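Local coordinates for protein glutamate--cysteine ligase GshA (Methylobacillus flagellatus KT, PDB 3K1T) that is a putative gamma-glutamylcysteine synthetase, a ligase that probably joins glutamate to cysteine, at residues R130-P141 with S151-R159; A173-I184 with Q193-A204. All blocks are in the same frame, centred on the assembly; numbering follows the deposited sequence. Where two conformers were deposited one is given.

Interaction 1: R130-P141 with S151-R159; sequences RIGSIAPEITAP and SILLEPVRR. With SO4 (sulfate ion), chain C.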
loop_
_atom_site.group_PDB
_atom_site.type_symbol
_atom_site.label_atom_id
_atom_site.label_comp_id
_atom_site.label_asym_id
_atom_site.label_seq_id
_atom_site.Cartn_x
_atom_site.Cartn_y
_atom_site.Cartn_z
ATOM N N ARG A 130 3.091 -4.772 -22.192
ATOM C CA ARG A 130 2.483 -5.056 -23.490
ATOM C C ARG A 130 1.692 -6.349 -23.347
ATOM O O ARG A 130 2.011 -7.196 -22.495
ATOM C CB ARG A 130 3.586 -5.209 -24.563
ATOM C CG ARG A 130 4.396 -3.924 -24.823
ATOM C CD ARG A 130 3.732 -3.052 -25.892
ATOM N NE ARG A 130 4.039 -3.587 -27.229
ATOM C CZ ARG A 130 5.222 -3.486 -27.830
ATOM N NH1 ARG A 130 6.213 -2.784 -27.280
ATOM N NH2 ARG A 130 5.418 -4.049 -29.020
ATOM N N ILE A 131 0.684 -6.505 -24.202
ATOM C CA ILE A 131 -0.227 -7.622 -24.127
ATOM C C ILE A 131 0.104 -8.629 -25.228
ATOM O O ILE A 131 -0.029 -8.337 -26.416
ATOM C CB ILE A 131 -1.673 -7.170 -24.255
ATOM C CG1 ILE A 131 -2.000 -6.130 -23.183
ATOM C CG2 ILE A 131 -2.618 -8.361 -24.116
ATOM C CD1 ILE A 131 -3.213 -5.305 -23.492
ATOM N N GLY A 132 0.550 -9.809 -24.813
ATOM C CA GLY A 132 0.946 -10.874 -25.738
ATOM C C GLY A 132 -0.088 -11.979 -25.766
ATOM O O GLY A 132 -0.274 -12.710 -24.790
ATOM N N SER A 133 -0.766 -12.101 -26.894
ATOM C CA SER A 133 -1.738 -13.151 -27.101
ATOM C C SER A 133 -1.110 -14.495 -27.472
ATOM O O SER A 133 -0.210 -14.541 -28.306
ATOM C CB SER A 133 -2.649 -12.747 -28.278
ATOM O OG SER A 133 -3.664 -13.716 -28.482
ATOM N N ILE A 134 -1.653 -15.577 -26.924
ATOM C CA ILE A 134 -1.349 -16.927 -27.386
ATOM C C ILE A 134 -2.560 -17.532 -28.091
ATOM O O ILE A 134 -2.637 -18.748 -28.264
ATOM C CB ILE A 134 -0.856 -17.839 -26.219
ATOM C CG1 ILE A 134 -1.908 -17.981 -25.115
ATOM C CG2 ILE A 134 0.475 -17.296 -25.662
ATOM C CD1 ILE A 134 -1.545 -19.057 -23.979
ATOM N N ALA A 135 -3.512 -16.693 -28.498
ATOM C CA ALA A 135 -4.692 -17.161 -29.205
ATOM C C ALA A 135 -4.281 -17.379 -30.667
ATOM O O ALA A 135 -3.702 -16.499 -31.305
ATOM C CB ALA A 135 -5.840 -16.166 -29.111
ATOM N N PRO A 136 -4.559 -18.574 -31.196
ATOM C CA PRO A 136 -4.058 -18.931 -32.539
ATOM C C PRO A 136 -4.627 -18.055 -33.677
ATOM O O PRO A 136 -3.985 -17.897 -34.701
ATOM C CB PRO A 136 -4.492 -20.394 -32.683
ATOM C CG PRO A 136 -5.720 -20.511 -31.853
ATOM C CD PRO A 136 -5.417 -19.632 -30.630
ATOM N N GLU A 137 -5.803 -17.489 -33.465
ATOM C CA GLU A 137 -6.415 -16.548 -34.398
ATOM C C GLU A 137 -5.844 -15.116 -34.386
ATOM O O GLU A 137 -6.134 -14.332 -35.272
ATOM C CB GLU A 137 -7.927 -16.504 -34.158
ATOM C CG GLU A 137 -8.345 -15.839 -32.858
ATOM C CD GLU A 137 -8.438 -16.790 -31.646
ATOM O OE1 GLU A 137 -7.901 -17.940 -31.689
ATOM O OE2 GLU A 137 -9.057 -16.335 -30.627
ATOM N N ILE A 138 -5.018 -14.771 -33.414
ATOM C CA ILE A 138 -4.331 -13.473 -33.437
ATOM C C ILE A 138 -3.001 -13.703 -34.134
ATOM O O ILE A 138 -2.098 -14.298 -33.578
ATOM C CB ILE A 138 -4.133 -12.862 -32.014
ATOM C CG1 ILE A 138 -5.494 -12.596 -31.321
ATOM C CG2 ILE A 138 -3.252 -11.570 -32.062
ATOM C CD1 ILE A 138 -6.394 -11.546 -32.037
ATOM N N THR A 139 -2.885 -13.225 -35.366
ATOM C CA THR A 139 -1.693 -13.438 -36.164
ATOM C C THR A 139 -0.969 -12.125 -36.505
ATOM O O THR A 139 0.081 -12.134 -37.123
ATOM C CB THR A 139 -2.051 -14.253 -37.446
ATOM O OG1 THR A 139 -2.967 -13.515 -38.246
ATOM C CG2 THR A 139 -2.744 -15.567 -37.071
ATOM N N ALA A 140 -1.513 -10.994 -36.056
ATOM C CA ALA A 140 -0.883 -9.695 -36.253
ATOM C C ALA A 140 -1.388 -8.753 -35.153
ATOM O O ALA A 140 -2.377 -9.062 -34.492
ATOM C CB ALA A 140 -1.221 -9.128 -37.675
ATOM N N PRO A 141 -0.712 -7.622 -34.937
ATOM C CA PRO A 141 -1.232 -6.641 -33.971
ATOM C C PRO A 141 -2.689 -6.317 -34.250
ATOM O O PRO A 141 -3.052 -6.015 -35.406
ATOM C CB PRO A 141 -0.335 -5.432 -34.183
ATOM C CG PRO A 141 0.944 -5.998 -34.785
ATOM C CD PRO A 141 0.455 -7.092 -35.675
ATOM N N SER A 151 -9.430 1.211 -26.407
ATOM C CA SER A 151 -9.148 -0.074 -27.001
ATOM C C SER A 151 -7.879 -0.659 -26.396
ATOM O O SER A 151 -7.107 0.043 -25.754
ATOM C CB SER A 151 -9.043 0.075 -28.524
ATOM O OG SER A 151 -7.862 0.749 -28.849
ATOM N N ILE A 152 -7.710 -1.959 -26.541
ATOM C CA ILE A 152 -6.480 -2.578 -26.144
ATOM C C ILE A 152 -5.826 -3.150 -27.420
ATOM O O ILE A 152 -6.506 -3.449 -28.419
ATOM C CB ILE A 152 -6.661 -3.639 -25.041
ATOM C CG1 ILE A 152 -7.331 -4.893 -25.566
ATOM C CG2 ILE A 152 -7.465 -3.085 -23.814
ATOM C CD1 ILE A 152 -7.322 -6.020 -24.544
ATOM N N LEU A 153 -4.514 -3.254 -27.384
ATOM C CA LEU A 153 -3.727 -3.760 -28.509
ATOM C C LEU A 153 -3.222 -5.149 -28.120
ATOM O O LEU A 153 -2.469 -5.265 -27.141
ATOM C CB LEU A 153 -2.539 -2.838 -28.755
ATOM C CG LEU A 153 -1.488 -3.362 -29.752
ATOM C CD1 LEU A 153 -2.124 -3.649 -31.112
ATOM C CD2 LEU A 153 -0.344 -2.384 -29.866
ATOM N N LEU A 154 -3.625 -6.165 -28.875
ATOM C CA LEU A 154 -3.149 -7.543 -28.704
ATOM C C LEU A 154 -2.144 -7.831 -29.773
ATOM O O LEU A 154 -2.390 -7.535 -30.963
ATOM C CB LEU A 154 -4.266 -8.574 -28.850
ATOM C CG LEU A 154 -5.448 -8.675 -27.903
ATOM C CD1 LEU A 154 -6.233 -9.956 -28.213
ATOM C CD2 LEU A 154 -5.041 -8.649 -26.466
ATOM N N GLU A 155 -1.008 -8.393 -29.371
ATOM C CA GLU A 155 0.064 -8.733 -30.289
ATOM C C GLU A 155 0.373 -10.235 -30.148
ATOM O O GLU A 155 0.449 -10.747 -29.014
ATOM C CB GLU A 155 1.291 -7.902 -29.980
ATOM C CG GLU A 155 1.084 -6.375 -30.028
ATOM C CD GLU A 155 2.262 -5.597 -29.433
ATOM O OE1 GLU A 155 3.372 -5.719 -30.019
ATOM O OE2 GLU A 155 2.072 -4.870 -28.404
ATOM N N PRO A 156 0.560 -10.942 -31.274
ATOM C CA PRO A 156 0.891 -12.363 -31.137
ATOM C C PRO A 156 2.270 -12.611 -30.481
ATOM O O PRO A 156 3.235 -12.019 -30.883
ATOM C CB PRO A 156 0.889 -12.859 -32.600
ATOM C CG PRO A 156 1.232 -11.687 -33.395
ATOM C CD PRO A 156 0.545 -10.521 -32.680
ATOM N N VAL A 157 2.352 -13.489 -29.497
ATOM C CA VAL A 157 3.620 -13.851 -28.883
ATOM C C VAL A 157 4.507 -14.513 -29.959
ATOM O O VAL A 157 4.006 -15.259 -30.778
ATOM C CB VAL A 157 3.380 -14.804 -27.681
ATOM C CG1 VAL A 157 4.650 -15.489 -27.264
ATOM C CG2 VAL A 157 2.748 -14.023 -26.488
ATOM N N ARG A 158 5.785 -14.188 -29.976
ATOM C CA ARG A 158 6.775 -14.838 -30.838
ATOM C C ARG A 158 7.799 -15.486 -29.937
ATOM O O ARG A 158 8.351 -14.806 -29.040
ATOM C CB ARG A 158 7.456 -13.779 -31.700
ATOM C CG ARG A 158 8.548 -14.333 -32.608
ATOM C CD ARG A 158 7.976 -14.927 -33.878
ATOM N NE ARG A 158 9.050 -15.295 -34.819
ATOM C CZ ARG A 158 9.502 -16.537 -35.033
ATOM N NH1 ARG A 158 9.001 -17.595 -34.381
ATOM N NH2 ARG A 158 10.480 -16.717 -35.918
ATOM N N ARG A 159 8.084 -16.776 -30.133
ATOM C CA ARG A 159 9.158 -17.401 -29.370
ATOM C C ARG A 159 10.425 -17.464 -30.190
ATOM O O ARG A 159 10.428 -18.069 -31.282
ATOM C CB ARG A 159 8.781 -18.812 -28.913
ATOM C CG ARG A 159 9.898 -19.463 -28.090
ATOM C CD ARG A 159 9.403 -20.680 -27.398
ATOM N NE ARG A 159 10.445 -21.380 -26.648
ATOM C CZ ARG A 159 10.202 -22.269 -25.674
ATOM N NH1 ARG A 159 8.960 -22.565 -25.316
ATOM N NH2 ARG A 159 11.215 -22.881 -25.085
HETATM S S SO4 C . 9.938 -20.382 -36.582
HETATM O O1 SO4 C . 8.585 -20.300 -37.124
HETATM O O2 SO4 C . 10.762 -19.232 -37.032
HETATM O O3 SO4 C . 9.884 -20.312 -35.084
HETATM O O4 SO4 C . 10.545 -21.625 -37.076
HETATM O O HOH W 1 0.172 -4.652 -26.406
#
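R130 and E155 meet side-on in a salt bridge: NE of R130 reaches OE2 of E155 at 2.6 Å and NH2 of R130 reaches OE1 of E155 at 2.8 Å. Each oxygen offers its syn lone pair, and the guanidinium and carboxylate planes lie only 10° apart. The arginine chain folds back to this grip through bends at chi2 (-88°) and chi3 (-79°). A water bonded to OE2 of E155 also bridges the backbone N of I131 and the carbonyl of L153.

Backbone bonds make the parallel pairing of strands 130-133 and 151-156: E155 N to I131 O, S133 N to E155 O (2.8 Å) and V157 N to S133 O. At the end of the first strand, OG of S133 accepts from the backbone N of A135 in an ST turn.

Apolar packing gathers on the face of I131 and L154. CD1 of L154 meets I138, whose CG2 lies 4.0 Å from CD of P156. Farther along, CB of P141 touches CD1 of L153.

A methionine in place of R130 would probably leave the E155 carboxylate without its countercharge and freer to turn. Because R130 NH2 also donates to the carbonyl of D167, the paired charges knit two parallel strands to the turn beyond strand 163-166, and their near-coplanar, two-point match probably fixes the carboxylate's rotation.

Interaction 2: A173-I184 with Q193-A204; sequences AILLNNDLSGGI and QSLIPPLHAGWA. With SO4 (sulfate ion), chain E.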
loop_
_atom_site.group_PDB
_atom_site.type_symbol
_atom_site.label_atom_id
_atom_site.label_comp_id
_atom_site.label_asym_id
_atom_site.label_seq_id
_atom_site.Cartn_x
_atom_site.Cartn_y
_atom_site.Cartn_z
ATOM N N ALA A 173 9.853 -10.719 -17.288
ATOM C CA ALA A 173 8.941 -11.687 -16.739
ATOM C C ALA A 173 7.629 -11.667 -17.504
ATOM O O ALA A 173 7.354 -10.741 -18.270
ATOM C CB ALA A 173 8.694 -11.373 -15.258
ATOM N N ILE A 174 6.816 -12.683 -17.260
ATOM C CA ILE A 174 5.559 -12.896 -17.965
ATOM C C ILE A 174 4.452 -13.081 -16.937
ATOM O O ILE A 174 4.518 -14.011 -16.141
ATOM C CB ILE A 174 5.643 -14.150 -18.845
ATOM C CG1 ILE A 174 6.772 -13.983 -19.880
ATOM C CG2 ILE A 174 4.289 -14.463 -19.528
ATOM C CD1 ILE A 174 7.219 -15.321 -20.479
ATOM N N LEU A 175 3.445 -12.219 -16.964
ATOM C CA LEU A 175 2.306 -12.325 -16.069
ATOM C C LEU A 175 1.156 -12.996 -16.768
ATOM O O LEU A 175 0.690 -12.534 -17.808
ATOM C CB LEU A 175 1.872 -10.941 -15.548
ATOM C CG LEU A 175 0.678 -10.909 -14.595
ATOM C CD1 LEU A 175 0.996 -11.668 -13.284
ATOM C CD2 LEU A 175 0.226 -9.440 -14.253
ATOM N N LEU A 176 0.738 -14.135 -16.231
ATOM C CA LEU A 176 -0.438 -14.821 -16.730
ATOM C C LEU A 176 -1.737 -14.238 -16.190
ATOM O O LEU A 176 -1.959 -14.207 -14.974
ATOM C CB LEU A 176 -0.378 -16.305 -16.359
ATOM C CG LEU A 176 0.819 -17.078 -16.871
ATOM C CD1 LEU A 176 0.874 -18.456 -16.165
ATOM C CD2 LEU A 176 0.737 -17.187 -18.417
ATOM N N ASN A 177 -2.620 -13.809 -17.092
ATOM C CA ASN A 177 -4.022 -13.549 -16.759
ATOM C C ASN A 177 -4.914 -14.580 -17.477
ATOM O O ASN A 177 -6.071 -14.322 -17.780
ATOM C CB ASN A 177 -4.416 -12.115 -17.106
ATOM C CG ASN A 177 -5.681 -11.670 -16.417
ATOM O OD1 ASN A 177 -6.689 -11.363 -17.075
ATOM N ND2 ASN A 177 -5.645 -11.644 -15.076
ATOM N N ASN A 178 -4.330 -15.754 -17.723
ATOM C CA ASN A 178 -4.931 -16.888 -18.448
ATOM C C ASN A 178 -4.625 -18.096 -17.539
ATOM O O ASN A 178 -3.453 -18.343 -17.220
ATOM C CB ASN A 178 -4.215 -17.019 -19.788
ATOM C CG ASN A 178 -4.718 -18.168 -20.643
ATOM O OD1 ASN A 178 -5.025 -19.266 -20.136
ATOM N ND2 ASN A 178 -4.817 -17.919 -21.952
ATOM N N ASP A 179 -5.645 -18.797 -17.069
ATOM C CA ASP A 179 -5.422 -19.819 -16.066
ATOM C C ASP A 179 -4.833 -21.131 -16.626
ATOM O O ASP A 179 -4.476 -22.022 -15.853
ATOM C CB ASP A 179 -6.693 -20.083 -15.221
ATOM C CG ASP A 179 -7.783 -20.786 -15.972
ATOM O OD1 ASP A 179 -7.568 -21.324 -17.079
ATOM O OD2 ASP A 179 -8.893 -20.776 -15.427
ATOM N N LEU A 180 -4.701 -21.245 -17.945
ATOM C CA LEU A 180 -4.048 -22.414 -18.568
ATOM C C LEU A 180 -4.677 -23.765 -18.083
ATOM O O LEU A 180 -4.012 -24.815 -18.059
ATOM C CB LEU A 180 -2.531 -22.377 -18.350
ATOM C CG LEU A 180 -1.753 -21.127 -18.862
ATOM C CD1 LEU A 180 -0.268 -21.216 -18.652
ATOM C CD2 LEU A 180 -2.062 -20.839 -20.342
ATOM N N SER A 181 -5.969 -23.734 -17.777
ATOM C CA SER A 181 -6.663 -24.923 -17.269
ATOM C C SER A 181 -6.792 -26.027 -18.337
ATOM O O SER A 181 -6.983 -27.205 -18.009
ATOM C CB SER A 181 -8.041 -24.544 -16.733
ATOM O OG SER A 181 -8.811 -23.938 -17.751
ATOM N N GLY A 182 -6.699 -25.626 -19.606
ATOM C CA GLY A 182 -6.614 -26.541 -20.723
ATOM C C GLY A 182 -5.247 -27.177 -20.950
ATOM O O GLY A 182 -5.101 -27.983 -21.871
ATOM N N GLY A 183 -4.277 -26.868 -20.099
ATOM C CA GLY A 183 -2.898 -27.341 -20.223
ATOM C C GLY A 183 -1.934 -26.205 -20.582
ATOM O O GLY A 183 -2.308 -25.281 -21.327
ATOM N N ILE A 184 -0.725 -26.241 -20.024
ATOM C CA ILE A 184 0.306 -25.285 -20.392
ATOM C C ILE A 184 0.792 -25.581 -21.825
ATOM O O ILE A 184 1.327 -26.655 -22.099
ATOM C CB ILE A 184 1.505 -25.305 -19.432
ATOM C CG1 ILE A 184 1.057 -25.035 -17.976
ATOM C CG2 ILE A 184 2.542 -24.239 -19.847
ATOM C CD1 ILE A 184 2.248 -25.101 -16.996
ATOM N N GLN A 193 12.453 -16.710 -19.204
ATOM C CA GLN A 193 11.681 -15.731 -18.439
ATOM C C GLN A 193 10.797 -16.427 -17.413
ATOM O O GLN A 193 10.217 -17.479 -17.691
ATOM C CB GLN A 193 10.787 -14.955 -19.390
ATOM C CG GLN A 193 11.521 -14.068 -20.357
ATOM C CD GLN A 193 10.901 -14.069 -21.745
ATOM O OE1 GLN A 193 10.485 -15.134 -22.263
ATOM N NE2 GLN A 193 10.843 -12.900 -22.367
ATOM N N SER A 194 10.665 -15.852 -16.226
ATOM C CA SER A 194 9.766 -16.425 -15.232
ATOM C C SER A 194 8.318 -16.184 -15.543
ATOM O O SER A 194 7.947 -15.076 -15.979
ATOM C CB SER A 194 10.064 -15.834 -13.862
ATOM O OG SER A 194 11.385 -16.208 -13.510
ATOM N N LEU A 195 7.505 -17.221 -15.361
ATOM C CA LEU A 195 6.080 -17.069 -15.408
ATOM C C LEU A 195 5.565 -16.677 -14.008
ATOM O O LEU A 195 6.122 -17.131 -12.987
ATOM C CB LEU A 195 5.396 -18.357 -15.849
ATOM C CG LEU A 195 5.668 -18.876 -17.275
ATOM C CD1 LEU A 195 4.991 -20.239 -17.426
ATOM C CD2 LEU A 195 5.147 -17.914 -18.349
ATOM N N ILE A 196 4.527 -15.846 -13.992
ATOM C CA ILE A 196 3.870 -15.405 -12.766
ATOM C C ILE A 196 2.381 -15.696 -12.890
ATOM O O ILE A 196 1.707 -15.143 -13.750
ATOM C CB ILE A 196 4.060 -13.895 -12.507
ATOM C CG1 ILE A 196 5.555 -13.525 -12.466
ATOM C CG2 ILE A 196 3.290 -13.482 -11.196
ATOM C CD1 ILE A 196 5.877 -12.041 -12.672
ATOM N N PRO A 197 1.843 -16.596 -12.065
ATOM C CA PRO A 197 2.495 -17.479 -11.112
ATOM C C PRO A 197 3.394 -18.493 -11.836
ATOM O O PRO A 197 3.198 -18.733 -13.023
ATOM C CB PRO A 197 1.316 -18.197 -10.444
ATOM C CG PRO A 197 0.203 -18.083 -11.370
ATOM C CD PRO A 197 0.386 -16.849 -12.156
ATOM N N PRO A 198 4.374 -19.092 -11.125
ATOM C CA PRO A 198 5.301 -19.923 -11.858
ATOM C C PRO A 198 4.777 -21.349 -12.069
ATOM O O PRO A 198 5.181 -22.262 -11.354
ATOM C CB PRO A 198 6.559 -19.894 -10.986
ATOM C CG PRO A 198 6.038 -19.732 -9.595
ATOM C CD PRO A 198 4.851 -18.791 -9.760
ATOM N N LEU A 199 3.951 -21.538 -13.089
ATOM C CA LEU A 199 3.368 -22.840 -13.368
ATOM C C LEU A 199 4.339 -23.674 -14.215
ATOM O O LEU A 199 5.076 -23.141 -15.062
ATOM C CB LEU A 199 2.047 -22.685 -14.111
ATOM C CG LEU A 199 1.038 -21.678 -13.539
ATOM C CD1 LEU A 199 -0.202 -21.654 -14.435
ATOM C CD2 LEU A 199 0.647 -22.019 -12.086
ATOM N N HIS A 200 4.274 -24.983 -14.000
ATOM C CA HIS A 200 5.029 -26.003 -14.754
ATOM C C HIS A 200 4.087 -27.072 -15.322
ATOM O O HIS A 200 3.027 -27.325 -14.724
ATOM C CB HIS A 200 5.993 -26.703 -13.796
ATOM C CG HIS A 200 6.904 -25.754 -13.091
ATOM N ND1 HIS A 200 8.014 -25.197 -13.698
ATOM C CD2 HIS A 200 6.859 -25.239 -11.840
ATOM C CE1 HIS A 200 8.610 -24.374 -12.849
ATOM N NE2 HIS A 200 7.929 -24.381 -11.715
ATOM N N ALA A 201 4.499 -27.690 -16.446
ATOM C CA ALA A 201 3.761 -28.800 -17.082
ATOM C C ALA A 201 3.294 -29.750 -15.967
ATOM O O ALA A 201 4.070 -30.104 -15.101
ATOM C CB ALA A 201 4.661 -29.560 -18.115
ATOM N N GLY A 202 2.035 -30.144 -15.994
ATOM C CA GLY A 202 1.472 -30.988 -14.937
ATOM C C GLY A 202 0.421 -30.186 -14.169
ATOM O O GLY A 202 -0.493 -30.752 -13.581
ATOM N N TRP A 203 0.593 -28.857 -14.179
ATOM C CA TRP A 203 -0.323 -27.934 -13.502
ATOM C C TRP A 203 -1.776 -28.313 -13.724
ATOM O O TRP A 203 -2.543 -28.458 -12.772
ATOM C CB TRP A 203 -0.068 -26.515 -14.036
ATOM C CG TRP A 203 -1.189 -25.553 -13.842
ATOM C CD1 TRP A 203 -2.008 -25.017 -14.822
ATOM C CD2 TRP A 203 -1.636 -25.029 -12.610
ATOM N NE1 TRP A 203 -2.923 -24.165 -14.245
ATOM C CE2 TRP A 203 -2.711 -24.157 -12.889
ATOM C CE3 TRP A 203 -1.217 -25.189 -11.289
ATOM C CZ2 TRP A 203 -3.371 -23.466 -11.898
ATOM C CZ3 TRP A 203 -1.870 -24.507 -10.313
ATOM C CH2 TRP A 203 -2.925 -23.652 -10.609
ATOM N N ALA A 204 -2.146 -28.497 -14.986
ATOM C CA ALA A 204 -3.563 -28.617 -15.358
ATOM C C ALA A 204 -4.182 -29.976 -14.985
ATOM O O ALA A 204 -5.406 -30.113 -14.998
ATOM C CB ALA A 204 -3.762 -28.322 -16.876
HETATM S S SO4 E . 9.366 -24.640 -17.229
HETATM O O1 SO4 E . 9.248 -23.294 -16.672
HETATM O O2 SO4 E . 8.956 -25.615 -16.210
HETATM O O3 SO4 E . 8.513 -24.809 -18.397
HETATM O O4 SO4 E . 10.768 -24.871 -17.541
HETATM O O HOH W 2 -7.097 -28.051 -15.291
#
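I174 and L195 lie side by side, CG2 of the isoleucine 3.7 Å from CD2 of the leucine, on one face of a short parallel strand pair. On the other face, CD1 of L175 reaches CG2 of I196 at 3.6 Å; it gets there because CG of L175 stands anti to the backbone N (chi1 180°). CD1 of I196 in turn covers CB of A173. CD1 of L176 reaches past the second strand to CD1 of L199 at 3.8 Å.

Three backbone bonds fix this register: I174 N to S194 O, I196 N to I174 O, and L176 N to I196 O at 2.8 Å. The pairing then gives way to a cis peptide before P197, and the chains are joined again by W203, whose NE1 donates to the carbonyl of D179 at 3.1 Å, with the oxygen 15° out of the ring plane. CD2 of L199 rests over one indole face, offset toward the rim. CB of A204 packs against the turn at S181 and G183.

Two successive Asx turns shape the loop that presents the D179 carbonyl. OD1 of N178 accepts from the backbone N of L180, while OD1 of D179 receives both N and OG of S181 from the same face of its carboxylate. At the surface, ND1 of H200 donates to a sulfate that G190 also holds.

Strand 173-177 runs between 194-196 and 97-102, bonding to L99 and I101 of the latter, while L420 of helix 398-421 packs against P197, L199 and W203.

Parallel pairing recurs at two places in one mixed sheet, with different chemistry at each. Strands 128-133 and 173-177 both pair with strand 97-102, which therefore separates the two contacts; their centres are about 17 Å apart. Interaction 1, about 26 Å from the chain's centre, combines its apolar face with a salt bridge. Interaction 2, about 16 Å from that centre, is held by backbone bonds and apolar side chains, with the W203 indole bond to a loop carbonyl as its one side-chain hydrogen bond across the segments. Neither is wholly core: each has buried strand residues and an exposed margin. They touch directly where CD1 of I134 packs against N178 and L180, joining the loops that follow the two strands.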